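Local coordinates for HpcE (Thermus thermophilus, PDB 1WZO), which probably catalyses the isomerisation of 2-hydroxyhepta-2,4-diene-1,7-dioate, as a member of the fumarylacetoacetate hydrolase family, at residues T36-P40 and L78-K82; G44-A50 and A69-N75; H81-Y87 and E239-E245; R92-Y96 and I219-R223. One frame throughout, in Å; residues are numbered along the deposited sequence.

Contact 1 (T36-P40 and L78-K82); sequences TWLLP and LLPHK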
loop_
_atom_site.group_PDB
_atom_site.type_symbol
_atom_site.label_atom_id
_atom_site.label_comp_id
_atom_site.label_asym_id
_atom_site.label_seq_id
_atom_site.Cartn_x
_atom_site.Cartn_y
_atom_site.Cartn_z
ATOM N N THR B 36 5.795 14.811 16.535
ATOM C CA THR B 36 4.861 15.345 15.555
ATOM C C THR B 36 3.732 14.334 15.419
ATOM O O THR B 36 3.961 13.196 15.015
ATOM C CB THR B 36 5.533 15.543 14.190
ATOM O OG1 THR B 36 6.615 16.471 14.329
ATOM C CG2 THR B 36 4.533 16.088 13.180
ATOM N N TRP B 37 2.521 14.743 15.775
ATOM C CA TRP B 37 1.367 13.855 15.685
ATOM C C TRP B 37 1.038 13.525 14.241
ATOM O O TRP B 37 1.195 14.359 13.348
ATOM C CB TRP B 37 0.129 14.491 16.321
ATOM C CG TRP B 37 0.206 14.663 17.800
ATOM C CD1 TRP B 37 0.748 15.722 18.485
ATOM C CD2 TRP B 37 -0.289 13.756 18.792
ATOM N NE1 TRP B 37 0.612 15.526 19.839
ATOM C CE2 TRP B 37 -0.019 14.328 20.057
ATOM C CE3 TRP B 37 -0.939 12.516 18.734
ATOM C CZ2 TRP B 37 -0.376 13.700 21.256
ATOM C CZ3 TRP B 37 -1.294 11.891 19.930
ATOM C CH2 TRP B 37 -1.011 12.487 21.172
ATOM N N LEU B 38 0.582 12.298 14.021
ATOM C CA LEU B 38 0.191 11.839 12.696
ATOM C C LEU B 38 -1.217 11.280 12.852
ATOM O O LEU B 38 -1.780 11.304 13.948
ATOM C CB LEU B 38 1.126 10.727 12.215
ATOM C CG LEU B 38 2.623 11.038 12.128
ATOM C CD1 LEU B 38 3.384 9.772 11.764
ATOM C CD2 LEU B 38 2.870 12.121 11.086
ATOM N N LEU B 39 -1.791 10.789 11.758
ATOM C CA LEU B 39 -3.110 10.180 11.827
ATOM C C LEU B 39 -2.909 8.891 12.633
ATOM O O LEU B 39 -1.887 8.219 12.493
ATOM C CB LEU B 39 -3.617 9.848 10.418
ATOM C CG LEU B 39 -3.864 11.036 9.485
ATOM C CD1 LEU B 39 -4.153 10.529 8.068
ATOM C CD2 LEU B 39 -5.031 11.861 10.008
ATOM N N PRO B 40 -3.872 8.540 13.498
ATOM C CA PRO B 40 -3.747 7.321 14.307
ATOM C C PRO B 40 -3.708 6.023 13.502
ATOM O O PRO B 40 -3.342 4.976 14.024
ATOM C CB PRO B 40 -4.954 7.403 15.249
ATOM C CG PRO B 40 -5.943 8.224 14.480
ATOM C CD PRO B 40 -5.073 9.301 13.881
ATOM N N LEU B 78 -7.681 14.515 4.763
ATOM C CA LEU B 78 -7.172 14.107 6.075
ATOM C C LEU B 78 -6.053 14.983 6.624
ATOM O O LEU B 78 -5.117 15.362 5.912
ATOM C CB LEU B 78 -6.715 12.645 6.035
ATOM C CG LEU B 78 -7.837 11.608 5.912
ATOM C CD1 LEU B 78 -7.256 10.270 5.465
ATOM C CD2 LEU B 78 -8.563 11.469 7.254
ATOM N N LEU B 79 -6.161 15.297 7.912
ATOM C CA LEU B 79 -5.181 16.129 8.588
ATOM C C LEU B 79 -5.015 15.625 10.018
ATOM O O LEU B 79 -5.994 15.310 10.684
ATOM C CB LEU B 79 -5.660 17.582 8.610
ATOM C CG LEU B 79 -4.670 18.624 9.138
ATOM C CD1 LEU B 79 -3.551 18.851 8.116
ATOM C CD2 LEU B 79 -5.419 19.937 9.407
ATOM N N PRO B 80 -3.772 15.549 10.510
ATOM C CA PRO B 80 -3.568 15.070 11.877
ATOM C C PRO B 80 -3.807 16.133 12.940
ATOM O O PRO B 80 -3.903 17.330 12.646
ATOM C CB PRO B 80 -2.114 14.621 11.862
ATOM C CG PRO B 80 -1.486 15.670 10.996
ATOM C CD PRO B 80 -2.478 15.776 9.840
ATOM N N HIS B 81 -3.898 15.667 14.179
ATOM C CA HIS B 81 -4.062 16.527 15.339
ATOM C C HIS B 81 -2.900 17.518 15.265
ATOM O O HIS B 81 -1.772 17.127 14.963
ATOM C CB HIS B 81 -3.969 15.658 16.602
ATOM C CG HIS B 81 -3.951 16.425 17.888
ATOM N ND1 HIS B 81 -4.909 17.361 18.215
ATOM C CD2 HIS B 81 -3.112 16.358 18.951
ATOM C CE1 HIS B 81 -4.662 17.837 19.424
ATOM N NE2 HIS B 81 -3.577 17.244 19.893
ATOM N N LYS B 82 -3.186 18.794 15.508
ATOM C CA LYS B 82 -2.182 19.861 15.472
ATOM C C LYS B 82 -1.857 20.365 14.060
ATOM O O LYS B 82 -1.164 21.371 13.903
ATOM C CB LYS B 82 -0.886 19.414 16.161
ATOM C CG LYS B 82 -1.038 19.074 17.640
ATOM C CD LYS B 82 -1.507 20.275 18.441
ATOM C CE LYS B 82 -1.522 19.968 19.934
ATOM N NZ LYS B 82 -2.023 21.123 20.733
HETATM O O HOH W 1 0.722 17.201 13.527
HETATM O O HOH W 2 -4.366 12.902 14.415
#
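Trp37 and His81 form a T-shaped (edge-to-face) pair that ties strand 36-37, which pairs with strand 2-8, to the turn following strand 78-79, which runs parallel to strand 152-159. The Trp37 side chain can be followed outward. Its CB touches the carbonyl oxygen of His81, with Trp37 CB and His81 O 3.5 Å apart. CG stands anti to the carbonyl carbon (chi1 -68°), which carries the indole out alongside the imidazole. The five-membered ring then takes the imidazole edge on one face. His81 CD2 is 3.8 Å from Trp37 CD2 and almost as near to CG, CD1, NE1 and CE2, which puts it above that ring. The ring centroids of Trp37 and His81 are 4.8 Å apart and their planes stand at 81°. Trp37 CD1 lies 3.9 Å from Lys82 CG. The polar edge of His81 is engaged separately: ND1 bonds Glu239 N, and NE2 is hydrogen-bonded to a glycerol, probably from the crystallisation liquor.

Further along, Pro80 CB packs 3.6 Å from Trp37 O, and the two methyl groups of Leu39 meet Leu78 and the Leu79 carbonyl. No direct hydrogen bond joins the two backbones; water does so instead. One water donates to both Trp37 O and His81 O. Another accepts from His81 N at 2.8 Å and donates to Leu38 O at 3.1 Å.

Contact 2 (G44-A50 and A69-N75); sequences GKILGVA and ALFWKPN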
loop_
_atom_site.group_PDB
_atom_site.type_symbol
_atom_site.label_atom_id
_atom_site.label_comp_id
_atom_site.label_asym_id
_atom_site.label_seq_id
_atom_site.Cartn_x
_atom_site.Cartn_y
_atom_site.Cartn_z
ATOM N N GLY B 44 -9.094 3.989 4.918
ATOM C CA GLY B 44 -9.375 3.471 3.598
ATOM C C GLY B 44 -10.344 4.527 3.088
ATOM O O GLY B 44 -10.012 5.713 3.111
ATOM N N LYS B 45 -11.537 4.130 2.665
ATOM C CA LYS B 45 -12.511 5.100 2.191
ATOM C C LYS B 45 -13.291 5.683 3.362
ATOM O O LYS B 45 -13.533 5.006 4.366
ATOM C CB LYS B 45 -13.468 4.470 1.174
ATOM C CG LYS B 45 -14.108 3.159 1.605
ATOM C CD LYS B 45 -15.051 2.648 0.506
ATOM C CE LYS B 45 -15.654 1.278 0.849
ATOM N NZ LYS B 45 -14.613 0.210 0.946
ATOM N N ILE B 46 -13.689 6.941 3.206
ATOM C CA ILE B 46 -14.409 7.679 4.229
ATOM C C ILE B 46 -15.756 8.170 3.728
ATOM O O ILE B 46 -15.825 8.898 2.730
ATOM C CB ILE B 46 -13.592 8.918 4.661
ATOM C CG1 ILE B 46 -12.166 8.500 5.040
ATOM C CG2 ILE B 46 -14.284 9.626 5.831
ATOM C CD1 ILE B 46 -11.177 9.671 5.109
ATOM N N LEU B 47 -16.825 7.781 4.421
ATOM C CA LEU B 47 -18.170 8.224 4.071
ATOM C C LEU B 47 -18.763 9.000 5.233
ATOM O O LEU B 47 -18.552 8.647 6.390
ATOM C CB LEU B 47 -19.094 7.043 3.772
ATOM C CG LEU B 47 -18.803 6.186 2.541
ATOM C CD1 LEU B 47 -17.772 5.130 2.900
ATOM C CD2 LEU B 47 -20.089 5.513 2.068
ATOM N N GLY B 48 -19.508 10.053 4.918
ATOM C CA GLY B 48 -20.144 10.846 5.954
ATOM C C GLY B 48 -21.642 10.824 5.713
ATOM O O GLY B 48 -22.098 10.364 4.658
ATOM N N VAL B 49 -22.417 11.300 6.684
ATOM C CA VAL B 49 -23.868 11.337 6.541
ATOM C C VAL B 49 -24.304 12.756 6.836
ATOM O O VAL B 49 -23.921 13.328 7.851
ATOM C CB VAL B 49 -24.560 10.380 7.534
ATOM C CG1 VAL B 49 -26.045 10.266 7.213
ATOM C CG2 VAL B 49 -23.904 9.020 7.478
ATOM N N ALA B 50 -25.091 13.336 5.939
ATOM C CA ALA B 50 -25.561 14.697 6.132
ATOM C C ALA B 50 -26.906 14.656 6.845
ATOM O O ALA B 50 -27.611 13.649 6.793
ATOM C CB ALA B 50 -25.704 15.401 4.784
ATOM N N ALA B 69 -28.329 10.336 3.942
ATOM C CA ALA B 69 -27.776 11.170 2.874
ATOM C C ALA B 69 -26.252 11.061 2.941
ATOM O O ALA B 69 -25.585 11.891 3.554
ATOM C CB ALA B 69 -28.213 12.617 3.069
ATOM N N LEU B 70 -25.717 10.038 2.286
ATOM C CA LEU B 70 -24.284 9.758 2.286
ATOM C C LEU B 70 -23.447 10.612 1.340
ATOM O O LEU B 70 -23.902 10.985 0.254
ATOM C CB LEU B 70 -24.053 8.289 1.924
ATOM C CG LEU B 70 -24.775 7.170 2.675
ATOM C CD1 LEU B 70 -24.530 5.855 1.952
ATOM C CD2 LEU B 70 -24.267 7.093 4.110
ATOM N N PHE B 71 -22.220 10.910 1.760
ATOM C CA PHE B 71 -21.283 11.665 0.940
ATOM C C PHE B 71 -19.861 11.198 1.225
ATOM O O PHE B 71 -19.597 10.511 2.215
ATOM C CB PHE B 71 -21.400 13.176 1.160
ATOM C CG PHE B 71 -20.997 13.635 2.529
ATOM C CD1 PHE B 71 -21.923 13.676 3.564
ATOM C CD2 PHE B 71 -19.692 14.052 2.778
ATOM C CE1 PHE B 71 -21.555 14.129 4.829
ATOM C CE2 PHE B 71 -19.320 14.505 4.038
ATOM C CZ PHE B 71 -20.258 14.543 5.064
ATOM N N TRP B 72 -18.943 11.599 0.357
ATOM C CA TRP B 72 -17.550 11.191 0.449
ATOM C C TRP B 72 -16.581 12.283 0.884
ATOM O O TRP B 72 -16.803 13.459 0.623
ATOM C CB TRP B 72 -17.137 10.651 -0.928
ATOM C CG TRP B 72 -15.669 10.405 -1.149
ATOM C CD1 TRP B 72 -14.904 9.423 -0.586
ATOM C CD2 TRP B 72 -14.827 11.081 -2.087
ATOM N NE1 TRP B 72 -13.642 9.438 -1.125
ATOM C CE2 TRP B 72 -13.567 10.447 -2.050
ATOM C CE3 TRP B 72 -15.016 12.160 -2.962
ATOM C CZ2 TRP B 72 -12.499 10.853 -2.857
ATOM C CZ3 TRP B 72 -13.956 12.564 -3.765
ATOM C CH2 TRP B 72 -12.711 11.910 -3.706
ATOM N N LYS B 73 -15.515 11.877 1.572
ATOM C CA LYS B 73 -14.448 12.784 1.981
ATOM C C LYS B 73 -13.173 12.106 1.466
ATOM O O LYS B 73 -12.874 10.967 1.839
ATOM C CB LYS B 73 -14.368 12.943 3.509
ATOM C CG LYS B 73 -15.515 13.724 4.155
ATOM C CD LYS B 73 -15.431 15.254 3.965
ATOM C CE LYS B 73 -14.384 15.913 4.873
ATOM N NZ LYS B 73 -14.619 17.399 5.044
ATOM N N PRO B 74 -12.418 12.784 0.588
ATOM C CA PRO B 74 -11.179 12.226 0.034
ATOM C C PRO B 74 -10.084 12.090 1.079
ATOM O O PRO B 74 -10.029 12.866 2.030
ATOM C CB PRO B 74 -10.806 13.228 -1.057
ATOM C CG PRO B 74 -11.298 14.511 -0.500
ATOM C CD PRO B 74 -12.654 14.143 0.070
ATOM N N ASN B 75 -9.209 11.106 0.901
ATOM C CA ASN B 75 -8.119 10.909 1.842
ATOM C C ASN B 75 -7.220 12.147 1.863
ATOM O O ASN B 75 -6.531 12.401 2.852
ATOM C CB ASN B 75 -7.317 9.655 1.476
ATOM C CG ASN B 75 -8.049 8.358 1.840
ATOM O OD1 ASN B 75 -7.673 7.273 1.392
ATOM N ND2 ASN B 75 -9.084 8.466 2.661
HETATM O O HOH W 3 -11.827 8.552 1.401
HETATM O O HOH W 4 -29.249 11.662 6.288
#
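Phe71 lays one face of its ring over Gly48. The CA of Gly48 is 3.9 Å from the Phe71 ring centroid and 19° off the ring normal, a CH-pi contact. A chi1 of 66° puts CG of Phe71 between its backbone N and carbonyl carbon and turns the ring back over the partner strand, where Gly48 has no side chain in its way. Phe71 CE1 comes within 3.4 Å of Gly48 C, and the ring edge reaches Ala50 N. Gly48 and Phe71 are also an antiparallel hydrogen-bonded pair: Gly48 N donates to Phe71 O at 2.7 Å, and Phe71 N returns a bond to Gly48 O at 3.0 Å.

The other face of this two-stranded ladder carries Val49 and Leu70, side by side, with Val49 CG2 and Leu70 CD2 3.9 Å apart. Beyond the strand ends, Asn75 ND2 donates to Gly44 O at 2.9 Å; the acceptor lies in the Asn75 amide plane, and the C=O...N angle is 170°. The same nitrogen touches Ile46 CD1. A water accepts from Ile46 N and donates to Lys73 O.

Within the fold, strand 46-50 pairs in parallel with strand 210-212 on its other side, while Leu70 packs on Phe198 and Ile199 of helix 192-200. Lys73 NZ forms a salt bridge with Asp128 and a hydrogen bond to Lys146 O at the end of helix 143-146, and Trp72 stacks on Trp72 of the third subunit.

Contact 3 (H81-Y87 and E239-E245); sequences HKGVVLY and ENPIEEE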
loop_
_atom_site.group_PDB
_atom_site.type_symbol
_atom_site.label_atom_id
_atom_site.label_comp_id
_atom_site.label_asym_id
_atom_site.label_seq_id
_atom_site.Cartn_x
_atom_site.Cartn_y
_atom_site.Cartn_z
ATOM N N HIS B 81 -3.898 15.667 14.179
ATOM C CA HIS B 81 -4.062 16.527 15.339
ATOM C C HIS B 81 -2.900 17.518 15.265
ATOM O O HIS B 81 -1.772 17.127 14.963
ATOM C CB HIS B 81 -3.969 15.658 16.602
ATOM C CG HIS B 81 -3.951 16.425 17.888
ATOM N ND1 HIS B 81 -4.909 17.361 18.215
ATOM C CD2 HIS B 81 -3.112 16.358 18.951
ATOM C CE1 HIS B 81 -4.662 17.837 19.424
ATOM N NE2 HIS B 81 -3.577 17.244 19.893
ATOM N N LYS B 82 -3.186 18.794 15.508
ATOM C CA LYS B 82 -2.182 19.861 15.472
ATOM C C LYS B 82 -1.857 20.365 14.060
ATOM O O LYS B 82 -1.164 21.371 13.903
ATOM C CB LYS B 82 -0.886 19.414 16.161
ATOM C CG LYS B 82 -1.038 19.074 17.640
ATOM C CD LYS B 82 -1.507 20.275 18.441
ATOM C CE LYS B 82 -1.522 19.968 19.934
ATOM N NZ LYS B 82 -2.023 21.123 20.733
ATOM N N GLY B 83 -2.344 19.667 13.038
ATOM C CA GLY B 83 -2.099 20.100 11.670
ATOM C C GLY B 83 -2.839 21.397 11.383
ATOM O O GLY B 83 -3.817 21.719 12.060
ATOM N N VAL B 84 -2.389 22.141 10.375
ATOM C CA VAL B 84 -3.008 23.417 10.022
ATOM C C VAL B 84 -4.074 23.315 8.931
ATOM O O VAL B 84 -3.808 22.827 7.825
ATOM C CB VAL B 84 -1.934 24.439 9.560
ATOM C CG1 VAL B 84 -2.596 25.742 9.137
ATOM C CG2 VAL B 84 -0.931 24.691 10.679
ATOM N N VAL B 85 -5.280 23.774 9.243
ATOM C CA VAL B 85 -6.371 23.763 8.273
ATOM C C VAL B 85 -6.228 25.000 7.399
ATOM O O VAL B 85 -6.012 26.106 7.905
ATOM C CB VAL B 85 -7.749 23.796 8.971
ATOM C CG1 VAL B 85 -8.860 24.041 7.940
ATOM C CG2 VAL B 85 -7.989 22.477 9.700
ATOM N N LEU B 86 -6.342 24.819 6.087
ATOM C CA LEU B 86 -6.219 25.934 5.160
ATOM C C LEU B 86 -7.588 26.511 4.827
ATOM O O LEU B 86 -8.483 25.807 4.352
ATOM C CB LEU B 86 -5.501 25.478 3.882
ATOM C CG LEU B 86 -4.095 24.918 4.130
ATOM C CD1 LEU B 86 -3.539 24.321 2.853
ATOM C CD2 LEU B 86 -3.188 26.018 4.648
ATOM N N TYR B 87 -7.744 27.804 5.087
ATOM C CA TYR B 87 -8.998 28.501 4.824
ATOM C C TYR B 87 -9.055 28.903 3.344
ATOM O O TYR B 87 -8.142 29.545 2.838
ATOM C CB TYR B 87 -9.082 29.732 5.734
ATOM C CG TYR B 87 -10.417 30.441 5.729
ATOM C CD1 TYR B 87 -10.770 31.302 4.689
ATOM C CD2 TYR B 87 -11.320 30.267 6.778
ATOM C CE1 TYR B 87 -11.989 31.977 4.698
ATOM C CE2 TYR B 87 -12.542 30.937 6.799
ATOM C CZ TYR B 87 -12.868 31.792 5.756
ATOM O OH TYR B 87 -14.062 32.475 5.779
ATOM N N GLU B 239 -7.151 19.179 18.136
ATOM C CA GLU B 239 -6.952 20.609 17.972
ATOM C C GLU B 239 -6.242 21.024 16.688
ATOM O O GLU B 239 -5.186 20.483 16.343
ATOM C CB GLU B 239 -6.184 21.143 19.178
ATOM C CG GLU B 239 -5.784 22.596 19.073
ATOM C CD GLU B 239 -4.995 23.049 20.279
ATOM O OE1 GLU B 239 -5.618 23.334 21.321
ATOM O OE2 GLU B 239 -3.751 23.104 20.184
ATOM N N ASN B 240 -6.826 21.996 15.993
ATOM C CA ASN B 240 -6.242 22.491 14.752
ATOM C C ASN B 240 -6.432 23.980 14.527
ATOM O O ASN B 240 -7.542 24.509 14.642
ATOM C CB ASN B 240 -6.823 21.768 13.529
ATOM C CG ASN B 240 -6.684 20.272 13.610
ATOM O OD1 ASN B 240 -7.552 19.587 14.142
ATOM N ND2 ASN B 240 -5.582 19.752 13.090
ATOM N N PRO B 241 -5.337 24.682 14.217
ATOM C CA PRO B 241 -5.424 26.117 13.963
ATOM C C PRO B 241 -5.759 26.281 12.478
ATOM O O PRO B 241 -5.622 25.331 11.698
ATOM C CB PRO B 241 -4.029 26.615 14.316
ATOM C CG PRO B 241 -3.156 25.461 13.937
ATOM C CD PRO B 241 -3.938 24.261 14.423
ATOM N N ILE B 242 -6.202 27.474 12.100
ATOM C CA ILE B 242 -6.563 27.767 10.719
ATOM C C ILE B 242 -5.693 28.892 10.166
ATOM O O ILE B 242 -5.441 29.885 10.849
ATOM C CB ILE B 242 -8.026 28.219 10.619
ATOM C CG1 ILE B 242 -8.937 27.168 11.251
ATOM C CG2 ILE B 242 -8.394 28.467 9.164
ATOM C CD1 ILE B 242 -10.376 27.607 11.360
ATOM N N GLU B 243 -5.232 28.722 8.931
ATOM C CA GLU B 243 -4.400 29.715 8.260
ATOM C C GLU B 243 -4.971 29.928 6.863
ATOM O O GLU B 243 -5.650 29.053 6.324
ATOM C CB GLU B 243 -2.952 29.224 8.138
ATOM C CG GLU B 243 -2.088 29.380 9.375
ATOM C CD GLU B 243 -0.694 28.813 9.169
ATOM O OE1 GLU B 243 -0.264 28.716 7.999
ATOM O OE2 GLU B 243 -0.018 28.473 10.168
ATOM N N GLU B 244 -4.701 31.088 6.280
ATOM C CA GLU B 244 -5.185 31.372 4.938
ATOM C C GLU B 244 -4.282 30.685 3.926
ATOM O O GLU B 244 -3.101 30.456 4.191
ATOM C CB GLU B 244 -5.189 32.874 4.673
ATOM C CG GLU B 244 -6.132 33.651 5.560
ATOM C CD GLU B 244 -6.895 34.702 4.790
ATOM O OE1 GLU B 244 -7.664 34.323 3.879
ATOM O OE2 GLU B 244 -6.724 35.903 5.092
ATOM N N GLU B 245 -4.839 30.350 2.767
ATOM C CA GLU B 245 -4.060 29.696 1.728
ATOM C C GLU B 245 -2.973 30.655 1.270
ATOM O O GLU B 245 -3.103 31.872 1.422
ATOM C CB GLU B 245 -4.953 29.322 0.546
ATOM C CG GLU B 245 -6.141 28.466 0.931
ATOM C CD GLU B 245 -6.962 28.022 -0.263
ATOM O OE1 GLU B 245 -7.375 28.887 -1.069
ATOM O OE2 GLU B 245 -7.201 26.801 -0.387
HETATM O O HOH W 5 -7.325 32.036 2.579
#
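His81 ND1 accepts a nearly straight bond (177°) from Glu239 N, 2.9 Å away and within the imidazole plane, which helps to set the ring's rotation. Next, Lys82 grips the same residue twice: its backbone N donates to Glu239 O at 2.7 Å, and its side chain, bent at chi2 (-61°), curls back to bring NZ 2.7 Å from Glu239 OE2. This salt bridge is made from above the carboxylate plane, 54° out of it. Gly83 O receives Asn240 ND2 at 2.8 Å, with the oxygen in the amide plane; ND2 also bonds Pro80 O, so two carbonyls hold the amide. Val84 sets CG1 against the Glu243 side chain, 3.6 Å from its CD, and CG2 against Pro241 CG; Glu243 OE1 forms a salt bridge with Lys9 of the second subunit.

From Val85 a parallel ladder begins. Val85 N donates to Pro241 O at 2.9 Å, Val85 O accepts from Glu243 N, and Tyr87 N donates to Glu243 O at 2.7 Å. Leu86 stands on the face shared with Glu243, whereas Val85 and Tyr87 share the other with Ile242. Tyr87 CB lies 3.7 Å from Ile242 CG2, and Tyr87 OH bonds Ala91 O. A water links Tyr87 O to Glu244 OE1.

Strand 85-87 is an outermost strand, within this chain, of a five-stranded sheet in which strand 237-244 lies between it and strand 227-232, and Val85 packs on Pro153 of strand 152-159.

Contact 4 (R92-Y96 and I219-R223); sequences RFVHY and ISQVR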
loop_
_atom_site.group_PDB
_atom_site.type_symbol
_atom_site.label_atom_id
_atom_site.label_comp_id
_atom_site.label_asym_id
_atom_site.label_seq_id
_atom_site.Cartn_x
_atom_site.Cartn_y
_atom_site.Cartn_z
ATOM N N ARG B 92 -16.413 33.083 2.627
ATOM C CA ARG B 92 -17.042 33.855 3.687
ATOM C C ARG B 92 -17.666 33.012 4.786
ATOM O O ARG B 92 -17.720 33.444 5.935
ATOM C CB ARG B 92 -18.128 34.772 3.111
ATOM C CG ARG B 92 -17.620 36.095 2.560
ATOM C CD ARG B 92 -18.783 37.070 2.390
ATOM N NE ARG B 92 -19.666 36.673 1.300
ATOM C CZ ARG B 92 -20.960 36.966 1.236
ATOM N NH1 ARG B 92 -21.543 37.657 2.208
ATOM N NH2 ARG B 92 -21.671 36.573 0.190
ATOM N N PHE B 93 -18.134 31.815 4.439
ATOM C CA PHE B 93 -18.796 30.950 5.411
ATOM C C PHE B 93 -18.205 29.546 5.553
ATOM O O PHE B 93 -18.707 28.598 4.947
ATOM C CB PHE B 93 -20.283 30.818 5.058
ATOM C CG PHE B 93 -20.946 32.122 4.702
ATOM C CD1 PHE B 93 -21.092 32.502 3.373
ATOM C CD2 PHE B 93 -21.419 32.972 5.696
ATOM C CE1 PHE B 93 -21.704 33.713 3.035
ATOM C CE2 PHE B 93 -22.033 34.186 5.370
ATOM C CZ PHE B 93 -22.175 34.554 4.037
ATOM N N VAL B 94 -17.154 29.420 6.363
ATOM C CA VAL B 94 -16.503 28.133 6.619
ATOM C C VAL B 94 -16.880 27.687 8.032
ATOM O O VAL B 94 -16.793 28.470 8.977
ATOM C CB VAL B 94 -14.972 28.250 6.511
ATOM C CG1 VAL B 94 -14.316 26.914 6.840
ATOM C CG2 VAL B 94 -14.591 28.686 5.110
ATOM N N HIS B 95 -17.297 26.433 8.164
ATOM C CA HIS B 95 -17.730 25.883 9.448
ATOM C C HIS B 95 -17.045 24.578 9.830
ATOM O O HIS B 95 -16.720 23.755 8.966
ATOM C CB HIS B 95 -19.235 25.614 9.409
ATOM C CG HIS B 95 -20.073 26.842 9.239
ATOM N ND1 HIS B 95 -20.787 27.404 10.276
ATOM C CD2 HIS B 95 -20.312 27.614 8.154
ATOM C CE1 HIS B 95 -21.429 28.471 9.835
ATOM N NE2 HIS B 95 -21.156 28.622 8.551
ATOM N N TYR B 96 -16.832 24.389 11.131
ATOM C CA TYR B 96 -16.254 23.144 11.617
ATOM C C TYR B 96 -17.476 22.263 11.852
ATOM O O TYR B 96 -18.604 22.759 11.880
ATOM C CB TYR B 96 -15.499 23.358 12.946
ATOM C CG TYR B 96 -16.400 23.653 14.140
ATOM C CD1 TYR B 96 -17.243 22.670 14.667
ATOM C CD2 TYR B 96 -16.465 24.938 14.690
ATOM C CE1 TYR B 96 -18.138 22.958 15.703
ATOM C CE2 TYR B 96 -17.359 25.236 15.729
ATOM C CZ TYR B 96 -18.192 24.243 16.223
ATOM O OH TYR B 96 -19.106 24.534 17.213
ATOM N N ILE B 219 -23.319 27.170 16.477
ATOM C CA ILE B 219 -22.560 28.356 16.087
ATOM C C ILE B 219 -21.169 27.836 15.746
ATOM O O ILE B 219 -20.250 27.882 16.566
ATOM C CB ILE B 219 -22.484 29.364 17.256
ATOM C CG1 ILE B 219 -23.895 29.641 17.784
ATOM C CG2 ILE B 219 -21.830 30.663 16.794
ATOM C CD1 ILE B 219 -24.853 30.186 16.733
ATOM N N SER B 220 -21.023 27.356 14.515
ATOM C CA SER B 220 -19.777 26.747 14.068
ATOM C C SER B 220 -18.901 27.471 13.044
ATOM O O SER B 220 -17.986 26.863 12.481
ATOM C CB SER B 220 -20.099 25.353 13.537
ATOM O OG SER B 220 -21.136 25.432 12.570
ATOM N N GLN B 221 -19.159 28.750 12.794
ATOM C CA GLN B 221 -18.351 29.470 11.819
ATOM C C GLN B 221 -16.955 29.760 12.360
ATOM O O GLN B 221 -16.788 30.157 13.515
ATOM C CB GLN B 221 -19.041 30.771 11.399
ATOM C CG GLN B 221 -18.182 31.659 10.512
ATOM C CD GLN B 221 -18.992 32.702 9.766
ATOM O OE1 GLN B 221 -20.025 33.166 10.252
ATOM N NE2 GLN B 221 -18.522 33.084 8.583
ATOM N N VAL B 222 -15.949 29.546 11.517
ATOM C CA VAL B 222 -14.569 29.774 11.914
ATOM C C VAL B 222 -13.854 30.676 10.918
ATOM O O VAL B 222 -14.278 30.808 9.773
ATOM C CB VAL B 222 -13.811 28.441 12.047
ATOM C CG1 VAL B 222 -14.371 27.647 13.221
ATOM C CG2 VAL B 222 -13.940 27.635 10.762
ATOM N N ARG B 223 -12.770 31.301 11.362
ATOM C CA ARG B 223 -12.019 32.208 10.507
ATOM C C ARG B 223 -10.512 32.017 10.645
ATOM O O ARG B 223 -10.038 31.367 11.579
ATOM C CB ARG B 223 -12.392 33.651 10.853
ATOM C CG ARG B 223 -13.883 33.930 10.771
ATOM C CD ARG B 223 -14.198 35.359 11.173
ATOM N NE ARG B 223 -15.626 35.650 11.087
ATOM C CZ ARG B 223 -16.558 35.077 11.844
ATOM N NH1 ARG B 223 -16.219 34.173 12.757
ATOM N NH2 ARG B 223 -17.833 35.407 11.685
HETATM O O HOH W 6 -16.161 31.769 7.781
HETATM O O HOH W 7 -21.415 22.586 12.614
#
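The start of the long strand 94-104 meets the short, weakly bonded strand 221-222 at His95 and Gln221, an antiparallel non-hydrogen-bonded pair. Bonds flank this pair: Val222 N donates to Val94 O at 2.9 Å (170° at the hydrogen), and Tyr96 N donates to Ser220 O at 3.0 Å. Ser220 holds two aromatic residues. Its OG sits at the edge of the His95 ring, 3.0 Å from ND1, in a hydrogen bond whose donor could be either atom. Its CB lies over one face of the Tyr96 ring, 3.5 Å from the centroid and 15° off the normal, a close CH-pi contact. Tyr96 folds inward at chi1 (70°), carrying its ring across Ser220.

In the fold, this pairing fastens the chain just ahead of strand 227-232 to strand 94-104, whose other neighbours include strand 120-131. Tyr96 bridges further: its OH bonds Gln181 OE1, and its ring packs on Ala173 and Val175 of strand 170-175.

Gln221 CB covers a face of the His95 ring, 4.1 Å from the centroid. The extended Gln221 chain carries NE2 to a water 2.8 Å away, which also accepts from Val94 N and donates to Val222 O. On the opposite face of the strand pair, Val94 CG1 meets Val222 CG2 at 4.0 Å, while Val222 CG1 touches the Tyr96 ring edge, 3.7 Å from CD2.

Overall arrangement
Along the chain, contact 2 is nested inside the loop closed by contact 1; contact 3 begins on His81 and Lys82, where contact 1 ends, and encloses contact 4. Contacts 1 and 3 have centres about 11 Å apart, and contacts 3 and 4 about 13 Å, where Tyr87 and Ile242 pack on Val94 and Val222. The centre of contact 2 lies 19 to 21 Å from the centres of the other three, yet Ile46 CD1 meets Leu78 CD2 of contact 1 at 3.8 Å. Contact 3 belongs to the five-stranded sheet, distinct from the strands of the others. Contacts 1 and 3 touch the second subunit, contact 2 the third, which contact 3 also meets at Glu245, so the connected strands reach two interfaces of the tetramer.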